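Aminopeptidase P; XAA-pro aminopeptidase (Streptococcus thermophilus, PDB 3IL0) is probably a metal-dependent aminopeptidase of the M24B family that removes the N-terminal residue from peptides with proline in second position, represented here by its N-terminal domain. Local coordinates at residues Asn29-Leu34 with Ala42-Thr47; Ile73-Lys76 with Lys80-Val83. All blocks are in the same frame, centred on the assembly; numbering follows the deposited sequence.

Overall arrangement
Contact 1 packs a helix on the mixed six-stranded sheet of the Creatinase/Prolidase N-terminal domain; contact 2 joins the end of the edge strand to the helix that follows it. Their centres lie about 14 Å apart. Contact 1 comes first along the chain and is complete before contact 2 begins. It sets helix 28-35 on strand 42-47, deep in the domain. Contact 2 sits further out, where strand 71-74 turns into helix 78-88. The two helices cover opposite faces of the sheet. Strand 42-47 meets both: Val44 and Ile46 face helix 28-35, while Thr43 and Phe45 pack on Ile82 of helix 78-88. Both contacts lie in the N-terminal domain, which in this family precedes the metal-binding catalytic domain.

Contact 1: residues Asn29-Leu34 with Ala42-Thr47; sequences NNIYYL and ATVFIT
Ile31 and Leu34, one turn apart on helix 28-35, lay their aliphatic branches over strand 42-47, and everything that crosses is apolar. Ile31 does most of the work. Its CG1 lies 3.8 Å from Val44 CG2 and its CG2 4.0 Å from the same methyl, so Val44 meets both branches as the two side chains pass alongside one another, running opposite ways. With chi1 at -67°, Ile31 CG1 lies beside the backbone N and CG2 is left anti to it, 4.0 Å from Ala42 CB. The outer methyl, Ile31 CD1, is modelled too close to the Ala42 carbonyl, and its exact position is doubtful. Further along the strand, Leu34 CD1 meets Ile46 CD1 at 4.1 Å and reaches Val44 CG1 more loosely.

No hydrogen bond joins the segments. The strand spends its backbone groups within the sheet, with Thr43 and Phe45 bonded to Leu54 and Leu52, and Val44 and Ile46 to Val25 and Leu23. Val44 and Ile46 also touch Phe70. The short axes approach to 8.9 Å and cross at 61°, packing a helix on one face of the alpha/beta sheet of the Creatinase/Prolidase N-terminal domain.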
loop_
_atom_site.group_PDB
_atom_site.type_symbol
_atom_site.label_atom_id
_atom_site.label_comp_id
_atom_site.label_asym_id
_atom_site.label_seq_id
_atom_site.Cartn_x
_atom_site.Cartn_y
_atom_site.Cartn_z
ATOM N N ASN A 29 2.040 5.012 -10.789
ATOM C CA ASN A 29 2.639 3.955 -11.588
ATOM C C ASN A 29 2.550 2.594 -10.897
ATOM O O ASN A 29 2.057 1.582 -11.455
ATOM C CB ASN A 29 4.103 4.318 -11.789
ATOM C CG ASN A 29 4.680 3.744 -13.026
ATOM O OD1 ASN A 29 3.972 3.492 -14.008
ATOM N ND2 ASN A 29 6.001 3.571 -13.020
ATOM N N ASN A 30 3.039 2.600 -9.658
ATOM C CA ASN A 30 2.954 1.431 -8.795
ATOM C C ASN A 30 1.547 1.022 -8.493
ATOM O O ASN A 30 1.222 -0.185 -8.482
ATOM C CB ASN A 30 3.689 1.697 -7.508
ATOM C CG ASN A 30 5.149 1.713 -7.711
ATOM O OD1 ASN A 30 5.636 1.341 -8.764
ATOM N ND2 ASN A 30 5.870 2.100 -6.695
ATOM N N ILE A 31 0.707 2.022 -8.245
ATOM C CA ILE A 31 -0.699 1.742 -7.982
ATOM C C ILE A 31 -1.302 1.184 -9.254
ATOM O O ILE A 31 -2.000 0.158 -9.219
ATOM C CB ILE A 31 -1.477 2.952 -7.366
ATOM C CG1 ILE A 31 -0.916 3.231 -5.942
ATOM C CG2 ILE A 31 -2.979 2.637 -7.358
ATOM C CD1 ILE A 31 -1.381 4.539 -5.239
ATOM N N TYR A 32 -0.959 1.792 -10.391
ATOM C CA TYR A 32 -1.450 1.259 -11.660
ATOM C C TYR A 32 -1.043 -0.199 -11.814
ATOM O O TYR A 32 -1.891 -1.021 -12.055
ATOM C CB TYR A 32 -1.038 2.099 -12.882
ATOM C CG TYR A 32 -1.603 1.535 -14.196
ATOM C CD1 TYR A 32 -2.982 1.310 -14.345
ATOM C CD2 TYR A 32 -0.759 1.208 -15.287
ATOM C CE1 TYR A 32 -3.520 0.779 -15.531
ATOM C CE2 TYR A 32 -1.287 0.669 -16.485
ATOM C CZ TYR A 32 -2.676 0.463 -16.597
ATOM O OH TYR A 32 -3.241 -0.053 -17.755
ATOM N N TYR A 33 0.223 -0.529 -11.622
ATOM C CA TYR A 33 0.653 -1.909 -11.783
ATOM C C TYR A 33 -0.226 -2.914 -11.028
ATOM O O TYR A 33 -0.779 -3.833 -11.623
ATOM C CB TYR A 33 2.121 -2.080 -11.393
ATOM C CG TYR A 33 2.589 -3.525 -11.518
ATOM C CD1 TYR A 33 2.930 -4.088 -12.770
ATOM C CD2 TYR A 33 2.650 -4.351 -10.392
ATOM C CE1 TYR A 33 3.342 -5.435 -12.866
ATOM C CE2 TYR A 33 3.055 -5.682 -10.478
ATOM C CZ TYR A 33 3.390 -6.213 -11.707
ATOM O OH TYR A 33 3.783 -7.524 -11.724
ATOM N N LEU A 34 -0.406 -2.720 -9.725
ATOM C CA LEU A 34 -1.089 -3.713 -8.896
ATOM C C LEU A 34 -2.638 -3.661 -8.996
ATOM O O LEU A 34 -3.315 -4.592 -8.565
ATOM C CB LEU A 34 -0.678 -3.513 -7.446
ATOM C CG LEU A 34 0.790 -3.513 -7.047
ATOM C CD1 LEU A 34 0.918 -2.717 -5.789
ATOM C CD2 LEU A 34 1.308 -4.920 -6.805
ATOM N N ALA A 42 -4.868 7.758 -5.104
ATOM C CA ALA A 42 -5.056 6.466 -4.471
ATOM C C ALA A 42 -3.814 6.198 -3.584
ATOM O O ALA A 42 -2.718 6.690 -3.893
ATOM C CB ALA A 42 -5.230 5.364 -5.527
ATOM N N THR A 43 -4.007 5.467 -2.468
ATOM C CA THR A 43 -2.902 4.886 -1.670
ATOM C C THR A 43 -3.223 3.415 -1.604
ATOM O O THR A 43 -4.410 3.019 -1.512
ATOM C CB THR A 43 -2.808 5.462 -0.214
ATOM O OG1 THR A 43 -2.577 6.883 -0.247
ATOM C CG2 THR A 43 -1.645 4.784 0.641
ATOM N N VAL A 44 -2.186 2.596 -1.652
ATOM C CA VAL A 44 -2.337 1.153 -1.485
ATOM C C VAL A 44 -1.578 0.707 -0.251
ATOM O O VAL A 44 -0.489 1.235 0.063
ATOM C CB VAL A 44 -1.867 0.437 -2.745
ATOM C CG1 VAL A 44 -1.598 -1.071 -2.514
ATOM C CG2 VAL A 44 -2.870 0.709 -3.825
ATOM N N PHE A 45 -2.148 -0.255 0.456
ATOM C CA PHE A 45 -1.515 -0.767 1.614
ATOM C C PHE A 45 -1.794 -2.265 1.607
ATOM O O PHE A 45 -2.926 -2.661 1.805
ATOM C CB PHE A 45 -2.069 -0.083 2.880
ATOM C CG PHE A 45 -1.344 -0.472 4.156
ATOM C CD1 PHE A 45 -0.123 0.066 4.453
ATOM C CD2 PHE A 45 -1.885 -1.382 5.031
ATOM C CE1 PHE A 45 0.552 -0.288 5.620
ATOM C CE2 PHE A 45 -1.220 -1.764 6.241
ATOM C CZ PHE A 45 -0.011 -1.202 6.530
ATOM N N ILE A 46 -0.755 -3.079 1.413
ATOM C CA ILE A 46 -0.847 -4.542 1.292
ATOM C C ILE A 46 -0.120 -5.212 2.470
ATOM O O ILE A 46 1.035 -4.861 2.803
ATOM C CB ILE A 46 -0.281 -5.073 -0.088
ATOM C CG1 ILE A 46 -1.091 -4.486 -1.243
ATOM C CG2 ILE A 46 -0.345 -6.632 -0.212
ATOM C CD1 ILE A 46 -0.533 -4.850 -2.631
ATOM N N THR A 47 -0.830 -6.157 3.098
ATOM C CA THR A 47 -0.290 -7.032 4.145
ATOM C C THR A 47 -0.294 -8.545 3.664
ATOM O O THR A 47 -0.751 -8.867 2.558
ATOM C CB THR A 47 -1.158 -6.858 5.431
ATOM O OG1 THR A 47 -2.374 -7.601 5.289
ATOM C CG2 THR A 47 -1.507 -5.343 5.621
#

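Contact 2: residues Ile73-Lys76 with Lys80-Val83; sequences IESK and KDIV
The carboxylate of Asp81 is the flat group that crosses to Ser75. One of its oxygens, OD1, is held by a salt bridge to Lys84, the next turn along the same helix, and this is the one decided polar interaction of the group. The other, OD2, lies on the Ser75 side, where the contact is modelled too short to define. Leu54 of strand 51-55 also touches the Asp81 side chain.

Ser75 OG sits 2.3 Å from Asp81 OD2, too short to be accepted as modelled. The two residues are neighbours, but the placement of both side-chain ends, and any bond between them, is doubtful. The Asp81 CG lies beside its own backbone N and anti to the carbonyl carbon (chi1 -69°), which swings the carboxylate back toward the start of the helix. That position, near the N-terminal end of helix 78-88, would be expected to favour a negative charge.

The surrounding topology is a beta-alpha-beta crossover between parallel strands that are not neighbours in the sheet: strand 71-74 at the sheet edge runs through a short turn into helix 78-88, which leads across the sheet to strand 93-97. Ser75 stands just past the first strand, still bonded through its backbone to Thr55, and Ile73 pairs with Phe53 and Thr55. The nearest CA atoms are those of Ser75 and Asp81, 7.1 Å apart. Ile82, one residue on from Asp81, turns inward onto Leu54, Thr43 and Phe45.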
loop_
_atom_site.group_PDB
_atom_site.type_symbol
_atom_site.label_atom_id
_atom_site.label_comp_id
_atom_site.label_asym_id
_atom_site.label_seq_id
_atom_site.Cartn_x
_atom_site.Cartn_y
_atom_site.Cartn_z
ATOM N N ILE A 73 -11.463 1.467 0.300
ATOM C CA ILE A 73 -11.766 2.232 1.505
ATOM C C ILE A 73 -11.954 3.679 1.106
ATOM O O ILE A 73 -11.052 4.337 0.569
ATOM C CB ILE A 73 -10.651 2.145 2.602
ATOM C CG1 ILE A 73 -10.192 0.703 2.855
ATOM C CG2 ILE A 73 -11.133 2.755 3.893
ATOM C CD1 ILE A 73 -11.248 -0.246 3.374
ATOM N N GLU A 74 -13.142 4.191 1.376
ATOM C CA GLU A 74 -13.399 5.613 1.150
ATOM C C GLU A 74 -12.682 6.344 2.256
ATOM O O GLU A 74 -12.869 6.034 3.426
ATOM C CB GLU A 74 -14.905 5.923 1.146
ATOM C CG GLU A 74 -15.250 7.279 0.463
ATOM C CD GLU A 74 -16.747 7.440 0.094
ATOM O OE1 GLU A 74 -17.525 6.450 0.200
ATOM O OE2 GLU A 74 -17.132 8.565 -0.312
ATOM N N SER A 75 -11.813 7.272 1.893
ATOM C CA SER A 75 -10.988 7.926 2.897
ATOM C C SER A 75 -10.425 9.239 2.388
ATOM O O SER A 75 -9.997 9.340 1.255
ATOM C CB SER A 75 -9.835 6.989 3.313
ATOM O OG SER A 75 -8.811 7.703 3.999
ATOM N N LYS A 76 -10.429 10.239 3.255
ATOM C CA LYS A 76 -9.810 11.516 2.976
ATOM C C LYS A 76 -8.503 11.693 3.769
ATOM O O LYS A 76 -7.763 12.657 3.524
ATOM C CB LYS A 76 -10.796 12.628 3.319
ATOM C CG LYS A 76 -10.706 13.876 2.438
ATOM C CD LYS A 76 -11.727 14.968 2.884
ATOM C CE LYS A 76 -11.732 15.220 4.430
ATOM N NZ LYS A 76 -12.549 16.397 4.851
ATOM N N LYS A 80 -4.127 7.862 8.261
ATOM C CA LYS A 80 -4.973 7.725 9.458
ATOM C C LYS A 80 -5.781 6.462 9.347
ATOM O O LYS A 80 -5.851 5.692 10.298
ATOM C CB LYS A 80 -5.918 8.908 9.590
ATOM C CG LYS A 80 -6.209 9.292 11.048
ATOM C CD LYS A 80 -7.218 10.482 11.199
ATOM C CE LYS A 80 -8.706 10.062 10.918
ATOM N NZ LYS A 80 -9.100 8.775 11.614
ATOM N N ASP A 81 -6.366 6.196 8.182
ATOM C CA ASP A 81 -7.151 4.971 8.069
ATOM C C ASP A 81 -6.301 3.699 8.116
ATOM O O ASP A 81 -6.761 2.711 8.678
ATOM C CB ASP A 81 -8.058 5.003 6.817
ATOM C CG ASP A 81 -9.191 6.037 6.956
ATOM O OD1 ASP A 81 -9.901 5.938 7.997
ATOM O OD2 ASP A 81 -9.331 6.950 6.098
ATOM N N ILE A 82 -5.082 3.726 7.560
ATOM C CA ILE A 82 -4.199 2.544 7.580
ATOM C C ILE A 82 -3.806 2.124 9.026
ATOM O O ILE A 82 -3.676 0.933 9.342
ATOM C CB ILE A 82 -2.923 2.794 6.775
ATOM C CG1 ILE A 82 -3.247 2.820 5.274
ATOM C CG2 ILE A 82 -1.860 1.715 7.036
ATOM C CD1 ILE A 82 -2.102 3.383 4.420
ATOM N N VAL A 83 -3.578 3.139 9.863
ATOM C CA VAL A 83 -3.237 3.008 11.285
ATOM C C VAL A 83 -4.260 2.101 12.028
ATOM O O VAL A 83 -3.881 1.217 12.780
ATOM C CB VAL A 83 -3.167 4.467 12.016
ATOM C CG1 VAL A 83 -3.012 4.377 13.479
ATOM C CG2 VAL A 83 -2.041 5.226 11.489
#